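Local coordinates for glucan-binding protein C, GbpC (Streptococcus mutans UA159, PDB 5UQZ) that probably binds glucan at the streptococcal cell wall and probably mediates both sucrose-independent and sucrose-dependent adherence, at residues A[39-45]-A[337-341]; A[80-85]-A[110-116]; A[232-238]-A[314-320]. All coordinates share one frame; numbering follows the deposited sequence.

Contact 1: residues A[39-45]-A[337-341]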
loop_
_atom_site.group_PDB
_atom_site.type_symbol
_atom_site.label_atom_id
_atom_site.label_comp_id
_atom_site.label_asym_id
_atom_site.label_seq_id
_atom_site.Cartn_x
_atom_site.Cartn_y
_atom_site.Cartn_z
ATOM N N LYS A 39 -16.386 -11.251 -7.807
ATOM C CA LYS A 39 -17.836 -11.109 -7.816
ATOM C C LYS A 39 -18.416 -11.364 -6.428
ATOM O O LYS A 39 -19.292 -10.631 -5.974
ATOM C CB LYS A 39 -18.414 -12.088 -8.831
ATOM C CG LYS A 39 -19.921 -11.971 -8.964
ATOM C CD LYS A 39 -20.342 -10.679 -9.664
ATOM C CE LYS A 39 -21.823 -10.712 -10.146
ATOM N NZ LYS A 39 -22.259 -9.375 -10.609
ATOM N N ALA A 40 -17.944 -12.409 -5.733
ATOM C CA ALA A 40 -18.447 -12.694 -4.394
ATOM C C ALA A 40 -18.163 -11.538 -3.453
ATOM O O ALA A 40 -19.024 -11.168 -2.652
ATOM C CB ALA A 40 -17.805 -13.963 -3.858
ATOM N N ALA A 41 -16.944 -10.993 -3.495
ATOM C CA ALA A 41 -16.613 -9.877 -2.616
ATOM C C ALA A 41 -17.466 -8.649 -2.934
ATOM O O ALA A 41 -17.939 -7.964 -2.009
ATOM C CB ALA A 41 -15.122 -9.562 -2.776
ATOM N N TYR A 42 -17.661 -8.341 -4.236
ATOM C CA TYR A 42 -18.487 -7.210 -4.648
ATOM C C TYR A 42 -19.928 -7.377 -4.195
ATOM O O TYR A 42 -20.533 -6.436 -3.661
ATOM C CB TYR A 42 -18.407 -7.078 -6.157
ATOM C CG TYR A 42 -19.203 -5.922 -6.730
ATOM C CD1 TYR A 42 -18.972 -4.619 -6.317
ATOM C CD2 TYR A 42 -20.156 -6.144 -7.720
ATOM C CE1 TYR A 42 -19.660 -3.562 -6.885
ATOM C CE2 TYR A 42 -20.866 -5.088 -8.284
ATOM C CZ TYR A 42 -20.604 -3.794 -7.863
ATOM O OH TYR A 42 -21.264 -2.739 -8.431
ATOM N N GLU A 43 -20.479 -8.581 -4.370
ATOM C CA GLU A 43 -21.863 -8.756 -3.966
ATOM C C GLU A 43 -21.991 -8.623 -2.455
ATOM O O GLU A 43 -22.998 -8.098 -1.956
ATOM C CB GLU A 43 -22.387 -10.106 -4.466
ATOM C CG GLU A 43 -22.511 -10.217 -5.966
ATOM C CD GLU A 43 -23.436 -9.168 -6.599
ATOM O OE1 GLU A 43 -24.449 -8.775 -5.981
ATOM O OE2 GLU A 43 -23.117 -8.736 -7.735
ATOM N N GLN A 44 -21.021 -9.151 -1.707
ATOM C CA GLN A 44 -21.063 -8.985 -0.259
ATOM C C GLN A 44 -20.983 -7.517 0.141
ATOM O O GLN A 44 -21.722 -7.065 1.030
ATOM C CB GLN A 44 -19.944 -9.799 0.403
ATOM C CG GLN A 44 -19.944 -9.707 1.926
ATOM C CD GLN A 44 -21.212 -10.275 2.573
ATOM O OE1 GLN A 44 -21.965 -11.009 1.939
ATOM N NE2 GLN A 44 -21.435 -9.942 3.845
ATOM N N TYR A 45 -20.075 -6.766 -0.486
ATOM C CA TYR A 45 -19.964 -5.356 -0.169
ATOM C C TYR A 45 -21.268 -4.608 -0.472
ATOM O O TYR A 45 -21.732 -3.796 0.350
ATOM C CB TYR A 45 -18.797 -4.761 -0.962
ATOM C CG TYR A 45 -18.555 -3.302 -0.623
ATOM C CD1 TYR A 45 -18.326 -2.880 0.706
ATOM C CD2 TYR A 45 -18.602 -2.327 -1.621
ATOM C CE1 TYR A 45 -18.120 -1.545 1.034
ATOM C CE2 TYR A 45 -18.386 -0.963 -1.307
ATOM C CZ TYR A 45 -18.143 -0.584 0.008
ATOM O OH TYR A 45 -17.931 0.729 0.313
ATOM N N VAL A 337 -12.087 -1.007 -1.800
ATOM C CA VAL A 337 -13.237 -1.912 -1.639
ATOM C C VAL A 337 -13.404 -2.738 -2.905
ATOM O O VAL A 337 -12.913 -2.359 -3.981
ATOM C CB VAL A 337 -14.538 -1.150 -1.308
ATOM C CG1 VAL A 337 -14.401 -0.460 0.046
ATOM C CG2 VAL A 337 -14.882 -0.190 -2.430
ATOM N N PRO A 338 -14.098 -3.867 -2.829
ATOM C CA PRO A 338 -14.371 -4.626 -4.064
ATOM C C PRO A 338 -15.203 -3.807 -5.039
ATOM O O PRO A 338 -16.101 -3.067 -4.640
ATOM C CB PRO A 338 -15.175 -5.820 -3.568
ATOM C CG PRO A 338 -15.182 -5.809 -2.148
ATOM C CD PRO A 338 -14.664 -4.509 -1.623
ATOM N N LYS A 339 -14.926 -4.010 -6.329
ATOM C CA LYS A 339 -15.572 -3.275 -7.405
ATOM C C LYS A 339 -16.248 -4.278 -8.334
ATOM O O LYS A 339 -16.091 -5.511 -8.210
ATOM C CB LYS A 339 -14.537 -2.481 -8.212
ATOM C CG LYS A 339 -13.641 -1.589 -7.412
ATOM C CD LYS A 339 -14.326 -0.441 -6.834
ATOM C CE LYS A 339 -13.351 0.368 -5.996
ATOM N NZ LYS A 339 -14.011 1.617 -5.517
ATOM N N ASP A 340 -17.002 -3.743 -9.287
ATOM C CA ASP A 340 -17.744 -4.584 -10.204
ATOM C C ASP A 340 -16.770 -5.251 -11.169
ATOM O O ASP A 340 -16.081 -4.553 -11.924
ATOM C CB ASP A 340 -18.683 -3.643 -10.969
ATOM C CG ASP A 340 -19.589 -4.366 -11.931
ATOM O OD1 ASP A 340 -19.432 -5.567 -12.183
ATOM O OD2 ASP A 340 -20.488 -3.681 -12.478
ATOM N N PRO A 341 -16.691 -6.583 -11.204
ATOM C CA PRO A 341 -15.778 -7.253 -12.149
ATOM C C PRO A 341 -16.310 -7.332 -13.564
ATOM O O PRO A 341 -15.608 -7.835 -14.447
ATOM C CB PRO A 341 -15.637 -8.652 -11.560
ATOM C CG PRO A 341 -16.959 -8.905 -10.895
ATOM C CD PRO A 341 -17.427 -7.534 -10.355
HETATM O O HOH W 1 -20.614 -8.049 -12.095
#

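Contact 2: residues A[80-85]-A[110-116]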
loop_
_atom_site.group_PDB
_atom_site.type_symbol
_atom_site.label_atom_id
_atom_site.label_comp_id
_atom_site.label_asym_id
_atom_site.label_seq_id
_atom_site.Cartn_x
_atom_site.Cartn_y
_atom_site.Cartn_z
ATOM N N ASN A 80 17.130 15.063 13.015
ATOM C CA ASN A 80 18.497 15.515 13.116
ATOM C C ASN A 80 19.418 15.030 12.015
ATOM O O ASN A 80 20.552 15.461 11.986
ATOM C CB ASN A 80 19.063 15.176 14.489
ATOM C CG ASN A 80 20.195 16.167 14.918
ATOM O OD1 ASN A 80 20.077 17.439 14.892
ATOM N ND2 ASN A 80 21.309 15.576 15.287
ATOM N N GLN A 81 19.021 14.084 11.176
ATOM C CA GLN A 81 19.898 13.544 10.124
ATOM C C GLN A 81 19.153 13.534 8.797
ATOM O O GLN A 81 18.539 12.523 8.425
ATOM C CB GLN A 81 20.329 12.124 10.474
ATOM C CG GLN A 81 21.180 12.098 11.679
ATOM C CD GLN A 81 22.543 12.409 11.264
ATOM O OE1 GLN A 81 22.904 13.586 11.133
ATOM N NE2 GLN A 81 23.346 11.344 11.027
ATOM N N TYR A 82 19.211 14.628 8.071
ATOM C CA TYR A 82 18.666 14.666 6.716
ATOM C C TYR A 82 19.659 14.064 5.726
ATOM O O TYR A 82 20.874 14.203 5.874
ATOM C CB TYR A 82 18.381 16.102 6.301
ATOM C CG TYR A 82 17.317 16.771 7.145
ATOM C CD1 TYR A 82 15.979 16.706 6.796
ATOM C CD2 TYR A 82 17.657 17.500 8.305
ATOM C CE1 TYR A 82 15.016 17.330 7.562
ATOM C CE2 TYR A 82 16.707 18.152 9.062
ATOM C CZ TYR A 82 15.384 18.068 8.666
ATOM O OH TYR A 82 14.423 18.704 9.410
ATOM N N LEU A 83 19.137 13.378 4.694
ATOM C CA LEU A 83 20.010 12.854 3.657
ATOM C C LEU A 83 20.456 14.005 2.774
ATOM O O LEU A 83 19.632 14.772 2.284
ATOM C CB LEU A 83 19.222 11.811 2.849
ATOM C CG LEU A 83 20.013 11.082 1.778
ATOM C CD1 LEU A 83 21.041 10.149 2.402
ATOM C CD2 LEU A 83 19.033 10.285 0.859
ATOM N N THR A 84 21.754 14.118 2.534
ATOM C CA THR A 84 22.216 15.196 1.659
ATOM C C THR A 84 21.679 14.979 0.246
ATOM O O THR A 84 21.403 13.856 -0.186
ATOM C CB THR A 84 23.748 15.290 1.620
ATOM O OG1 THR A 84 24.244 14.104 0.964
ATOM C CG2 THR A 84 24.338 15.497 3.016
ATOM N N LYS A 85 21.514 16.067 -0.493
ATOM C CA LYS A 85 21.068 15.902 -1.864
ATOM C C LYS A 85 22.076 15.142 -2.701
ATOM O O LYS A 85 21.683 14.387 -3.588
ATOM C CB LYS A 85 20.672 17.236 -2.507
ATOM C CG LYS A 85 19.321 17.729 -1.971
ATOM C CD LYS A 85 18.729 18.819 -2.791
ATOM C CE LYS A 85 17.320 19.180 -2.295
ATOM N NZ LYS A 85 16.718 20.258 -3.137
ATOM N N PHE A 110 24.741 12.427 5.555
ATOM C CA PHE A 110 23.661 13.056 6.312
ATOM C C PHE A 110 24.125 14.411 6.864
ATOM O O PHE A 110 25.315 14.652 7.099
ATOM C CB PHE A 110 23.250 12.162 7.476
ATOM C CG PHE A 110 22.697 10.854 6.990
ATOM C CD1 PHE A 110 21.366 10.756 6.539
ATOM C CD2 PHE A 110 23.525 9.737 6.873
ATOM C CE1 PHE A 110 20.874 9.585 6.001
ATOM C CE2 PHE A 110 23.042 8.562 6.355
ATOM C CZ PHE A 110 21.718 8.468 5.922
ATOM N N THR A 111 23.159 15.280 7.105
ATOM C CA THR A 111 23.426 16.592 7.670
ATOM C C THR A 111 22.304 16.987 8.613
ATOM O O THR A 111 21.139 16.641 8.395
ATOM C CB THR A 111 23.582 17.648 6.551
ATOM O OG1 THR A 111 23.784 18.927 7.162
ATOM C CG2 THR A 111 22.382 17.729 5.633
ATOM N N GLN A 112 22.643 17.749 9.647
ATOM C CA GLN A 112 21.665 18.247 10.599
ATOM C C GLN A 112 20.819 19.369 10.036
ATOM O O GLN A 112 19.749 19.638 10.589
ATOM C CB GLN A 112 22.366 18.662 11.896
ATOM C CG GLN A 112 23.050 17.448 12.577
ATOM C CD GLN A 112 23.788 17.819 13.834
ATOM O OE1 GLN A 112 23.374 18.740 14.536
ATOM N NE2 GLN A 112 24.816 17.066 14.204
ATOM N N ALA A 113 21.291 20.072 9.014
ATOM C CA ALA A 113 20.552 21.183 8.437
ATOM C C ALA A 113 19.754 20.691 7.223
ATOM O O ALA A 113 20.325 20.196 6.243
ATOM C CB ALA A 113 21.533 22.272 8.007
ATOM N N ASN A 114 18.455 20.884 7.258
ATOM C CA ASN A 114 17.602 20.376 6.187
ATOM C C ASN A 114 17.958 21.033 4.849
ATOM O O ASN A 114 17.839 22.261 4.726
ATOM C CB ASN A 114 16.161 20.748 6.534
ATOM C CG ASN A 114 15.142 20.137 5.541
ATOM O OD1 ASN A 114 15.535 19.452 4.574
ATOM N ND2 ASN A 114 13.855 20.342 5.795
ATOM N N PRO A 115 18.343 20.275 3.811
ATOM C CA PRO A 115 18.622 20.891 2.521
ATOM C C PRO A 115 17.407 20.927 1.614
ATOM O O PRO A 115 17.522 21.460 0.500
ATOM C CB PRO A 115 19.677 19.959 1.926
ATOM C CG PRO A 115 19.268 18.588 2.437
ATOM C CD PRO A 115 18.712 18.828 3.857
ATOM N N TYR A 116 16.281 20.329 1.991
ATOM C CA TYR A 116 15.105 20.208 1.138
ATOM C C TYR A 116 14.196 21.421 1.323
ATOM O O TYR A 116 13.975 21.911 2.437
ATOM C CB TYR A 116 14.326 18.910 1.423
ATOM C CG TYR A 116 15.174 17.688 1.155
ATOM C CD1 TYR A 116 15.294 17.153 -0.135
ATOM C CD2 TYR A 116 15.904 17.083 2.161
ATOM C CE1 TYR A 116 16.128 16.118 -0.416
ATOM C CE2 TYR A 116 16.765 16.017 1.906
ATOM C CZ TYR A 116 16.857 15.538 0.624
ATOM O OH TYR A 116 17.744 14.509 0.331
HETATM O O HOH W 2 13.511 21.223 8.618
#

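Contact 3: residues A[232-238]-A[314-320]. With CA (calcium ion), chain B.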
loop_
_atom_site.group_PDB
_atom_site.type_symbol
_atom_site.label_atom_id
_atom_site.label_comp_id
_atom_site.label_asym_id
_atom_site.label_seq_id
_atom_site.Cartn_x
_atom_site.Cartn_y
_atom_site.Cartn_z
ATOM N N TYR A 232 13.382 -16.104 0.621
ATOM C CA TYR A 232 14.049 -14.917 1.131
ATOM C C TYR A 232 13.309 -14.239 2.271
ATOM O O TYR A 232 13.764 -13.180 2.721
ATOM C CB TYR A 232 14.293 -13.922 -0.011
ATOM C CG TYR A 232 15.200 -14.517 -1.065
ATOM C CD1 TYR A 232 16.578 -14.514 -0.890
ATOM C CD2 TYR A 232 14.683 -15.112 -2.211
ATOM C CE1 TYR A 232 17.415 -15.075 -1.835
ATOM C CE2 TYR A 232 15.524 -15.673 -3.174
ATOM C CZ TYR A 232 16.878 -15.649 -2.964
ATOM O OH TYR A 232 17.713 -16.209 -3.893
ATOM N N GLY A 233 12.209 -14.809 2.769
ATOM C CA GLY A 233 11.588 -14.224 3.952
ATOM C C GLY A 233 10.153 -14.665 4.135
ATOM O O GLY A 233 9.521 -15.217 3.238
ATOM N N ASP A 234 9.633 -14.380 5.343
ATOM C CA ASP A 234 8.211 -14.475 5.633
ATOM C C ASP A 234 7.826 -13.043 6.016
ATOM O O ASP A 234 7.681 -12.680 7.183
ATOM C CB ASP A 234 7.941 -15.458 6.769
ATOM C CG ASP A 234 6.466 -15.683 6.967
ATOM O OD1 ASP A 234 5.660 -15.391 6.061
ATOM O OD2 ASP A 234 6.086 -16.179 8.039
ATOM N N HIS A 235 7.645 -12.214 4.993
ATOM C CA HIS A 235 7.507 -10.767 5.113
ATOM C C HIS A 235 6.039 -10.429 5.355
ATOM O O HIS A 235 5.191 -10.773 4.519
ATOM C CB HIS A 235 7.919 -10.198 3.765
ATOM C CG HIS A 235 7.736 -8.712 3.635
ATOM N ND1 HIS A 235 8.800 -7.836 3.632
ATOM C CD2 HIS A 235 6.625 -7.951 3.448
ATOM C CE1 HIS A 235 8.358 -6.606 3.404
ATOM N NE2 HIS A 235 7.031 -6.643 3.300
ATOM N N VAL A 236 5.741 -9.781 6.479
ATOM C CA VAL A 236 4.361 -9.472 6.834
ATOM C C VAL A 236 4.280 -8.006 7.237
ATOM O O VAL A 236 5.093 -7.518 8.040
ATOM C CB VAL A 236 3.845 -10.371 7.986
ATOM C CG1 VAL A 236 2.341 -10.155 8.193
ATOM C CG2 VAL A 236 4.136 -11.837 7.815
ATOM N N GLU A 237 3.279 -7.310 6.689
ATOM C CA GLU A 237 2.968 -5.921 7.032
ATOM C C GLU A 237 1.721 -5.921 7.902
ATOM O O GLU A 237 0.717 -6.559 7.560
ATOM C CB GLU A 237 2.797 -5.118 5.743
ATOM C CG GLU A 237 4.101 -5.148 4.950
ATOM C CD GLU A 237 4.105 -4.532 3.573
ATOM O OE1 GLU A 237 3.154 -3.849 3.164
ATOM O OE2 GLU A 237 5.158 -4.741 2.890
ATOM N N LYS A 238 1.779 -5.193 9.012
ATOM C CA LYS A 238 0.735 -5.225 10.039
ATOM C C LYS A 238 0.433 -3.826 10.536
ATOM O O LYS A 238 1.284 -2.942 10.483
ATOM C CB LYS A 238 1.209 -6.046 11.277
ATOM C CG LYS A 238 1.699 -7.461 10.963
ATOM C CD LYS A 238 2.029 -8.208 12.247
ATOM C CE LYS A 238 2.376 -9.648 11.972
ATOM N NZ LYS A 238 2.861 -10.315 13.199
ATOM N N PHE A 314 2.262 0.923 12.516
ATOM C CA PHE A 314 2.451 -0.061 11.461
ATOM C C PHE A 314 3.795 -0.740 11.634
ATOM O O PHE A 314 4.751 -0.142 12.168
ATOM C CB PHE A 314 2.299 0.538 10.066
ATOM C CG PHE A 314 3.376 1.526 9.630
ATOM C CD1 PHE A 314 4.573 1.042 9.074
ATOM C CD2 PHE A 314 3.157 2.881 9.693
ATOM C CE1 PHE A 314 5.544 1.925 8.630
ATOM C CE2 PHE A 314 4.150 3.772 9.233
ATOM C CZ PHE A 314 5.337 3.297 8.689
ATOM N N THR A 315 3.858 -2.004 11.213
ATOM C CA THR A 315 5.107 -2.739 11.281
ATOM C C THR A 315 5.329 -3.543 10.015
ATOM O O THR A 315 4.382 -3.947 9.326
ATOM C CB THR A 315 5.233 -3.687 12.513
ATOM O OG1 THR A 315 4.355 -4.795 12.357
ATOM C CG2 THR A 315 4.871 -2.982 13.813
ATOM N N VAL A 316 6.593 -3.818 9.737
ATOM C CA VAL A 316 6.978 -4.701 8.646
ATOM C C VAL A 316 8.204 -5.473 9.085
ATOM O O VAL A 316 9.161 -4.892 9.630
ATOM C CB VAL A 316 7.195 -3.935 7.311
ATOM C CG1 VAL A 316 8.219 -2.801 7.455
ATOM C CG2 VAL A 316 7.566 -4.886 6.204
ATOM N N GLY A 317 8.196 -6.782 8.856
ATOM C CA GLY A 317 9.335 -7.605 9.242
ATOM C C GLY A 317 9.195 -8.981 8.637
ATOM O O GLY A 317 8.212 -9.294 7.972
ATOM N N GLY A 318 10.213 -9.809 8.871
ATOM C CA GLY A 318 10.205 -11.186 8.394
ATOM C C GLY A 318 11.152 -11.486 7.252
ATOM O O GLY A 318 11.287 -12.658 6.880
ATOM N N ASN A 319 11.809 -10.478 6.668
ATOM C CA ASN A 319 12.778 -10.754 5.614
ATOM C C ASN A 319 13.962 -11.514 6.179
ATOM O O ASN A 319 14.330 -11.356 7.354
ATOM C CB ASN A 319 13.365 -9.442 5.073
ATOM C CG ASN A 319 12.410 -8.721 4.157
ATOM O OD1 ASN A 319 11.178 -8.945 4.218
ATOM N ND2 ASN A 319 12.898 -7.783 3.381
ATOM N N ASP A 320 14.618 -12.294 5.313
ATOM C CA ASP A 320 15.891 -12.878 5.682
ATOM C C ASP A 320 16.986 -11.808 5.767
ATOM O O ASP A 320 16.906 -10.702 5.196
ATOM C CB ASP A 320 16.288 -13.967 4.685
ATOM C CG ASP A 320 15.485 -15.256 4.914
ATOM O OD1 ASP A 320 15.147 -15.539 6.089
ATOM O OD2 ASP A 320 15.243 -15.983 3.970
HETATM CA CA CA B . 2.589 -2.724 1.038
HETATM O O HOH W 3 5.275 -6.888 10.829
HETATM O O HOH W 4 4.955 -3.628 0.641
HETATM O O HOH W 5 3.336 -2.630 -1.304
HETATM O O HOH W 6 4.328 -1.040 0.514
HETATM O O HOH W 7 2.110 -0.822 2.379
#

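Contact 1: residues A[39-45]-A[337-341]
Y42 of the long N-terminal helix 3-51 lies flat against the K339-D340 peptide, where the chain beyond strand 325-329 runs back over the helix. This helix-against-loop packing sits at the end of the predicted coiled-coil part of the helix, and no direct hydrogen bond joins 39-45 to 337-341. One face of the Y42 ring receives the passing backbone: CD1 is 3.4 Å from K339 C, and D340 CA stands over the ring centre. D340 CB adds a CH-pi contact, 4.0 Å from the ring centroid, and the D340 carboxylate is nearly parallel to the ring, the planes 10° apart. CG anti to the backbone N (chi1 -179°) lays the Y42 ring along the loop, with P338 O near its plane at the edge.

P338 turns its own ring onto the helix, CG lying 3.8 Å from A41 CB while P338 CB rests 3.6 Å from Y42 N. Further on, Y45 takes V337 CB over one face, offset toward the rim, and Y45 CZ meets V337 CG1 at 3.7 Å. V58 of helix 57-60 touches both Y45 and V337, while I249 packs on P338. At the other end the P341 ring packs across the K39 side chain, CG 4.0 Å from K39 CD. D340 OD1 accepts from G342 N and from a water at 2.8 Å; that water accepts from K39 NZ at 2.6 Å, a nitrogen also salt-bridged to E43 OE2.

Contact 2: residues A[80-85]-A[110-116]
Backbone bonds pair Y82 with T111 in both directions, Y82 N to T111 O and T111 N to Y82 O, each at 2.8 Å. Y116 OH donates to L83 O at 2.7 Å, arriving above the carbonyl plane.

Stacking centres on Y82. The N114 amide lies over one face of its ring, the planes 4° apart, with N114 CB 3.6 Å from the ring centroid. Having CG anti to the backbone N (chi1 -174°) lays the amide there, and OD1 accepts from Y116 N, above its carbonyl plane, to form an Asx turn. A water joins Y82 OH to N114 ND2, while T111 O and Q112 O lie at the ring edge. Y82-T111, a hydrogen-bonded pair, and L83-F110, a non-hydrogen-bonded pair, make a two-stranded antiparallel sheet, which closes an excursion carrying helices 85-91 and 96-99.

Apolar contacts lie on both faces of this sheet: P115 CD packs on Y82 CB at 3.7 Å, and on the other face L83 CD1 meets F110 CE1 at 3.6 Å. Of the charged groups, K125 makes a cation-pi contact with F110; the extended K85 chain runs antiparallel to the Y116 side chain, CE 3.6 Å from Y116 CD1, and its NZ salt-bridges E120.

Contact 3: residues A[232-238]-A[314-320]
The calcium site stands on one face of the antiparallel pair formed by strands 233-240 and 312-319, where E237 CG runs along V316 CG2 at 3.7 Å. E237 OE1 binds the calcium ion at 2.5 Å; four waters, S224 O and N226 OD1 are also ligands. The other carboxylate oxygen looks back along the strand. On its anti lone pair, E237 OE2 accepts from H235 NE2 at 2.7 Å, in the plane of the imidazole, and it also takes a hydrogen bond from one of the calcium-bound waters. These two bonds on OE2 and the metal bond on OE1 fix the rotation of the carboxylate.

H235 is fixed from the neighbouring strand: its ND1 donates to N319 OD1 at 2.7 Å, the bond lying in the ring plane and on a lone pair of the amide. Both ring nitrogens therefore have hydrogen-bonded partners, and H235 acts as a second-shell residue that positions the metal ligand. V316 CG2, anti to the backbone N, rests 3.4 Å from H235 CE1, and W228 stacks on the imidazole.

Between G233 and V236 the register slips by one residue, a beta bulge with the extra residue in 232-238. Within the bulge D234 N bonds to G318 O, and V236 N bonds to G317 O. G318 brings its CA within 3.2 Å of D234 O in a CA-H...O contact; at its backbone angles (phi 108°) a CB would press on the preceding carbonyl O and run into D234 O, which explains a glycine here. Beyond the bulge regular pairing resumes, K238 and T315 exchanging two backbone bonds. On the face of these two residues a water lies 2.9 Å from V236 O, to which it donates, and 2.7 Å from T315 OG1.

Contact 1 joins the N-terminal helix 3-51 to the chain after strand 325-329, closing a long loop that holds contacts 2 and 3 in series: contact 2 closes before contact 3 opens. Contact 3 belongs to the large antiparallel sheet of the beta-supersandwich and is nearest the middle of the chain. The other two lie on opposite sides of the chain's centre, their own centres about 46 Å apart. Contact 3 is about 28 Å from each, centre to centre, and none of the three touches another. The small sheet of contact 2 and the calcium-bearing strands share the GbpC family region. Contact 1 packs helix 3-51 against the C-terminal stretch, which in the whole protein probably leads toward the peptidoglycan anchor.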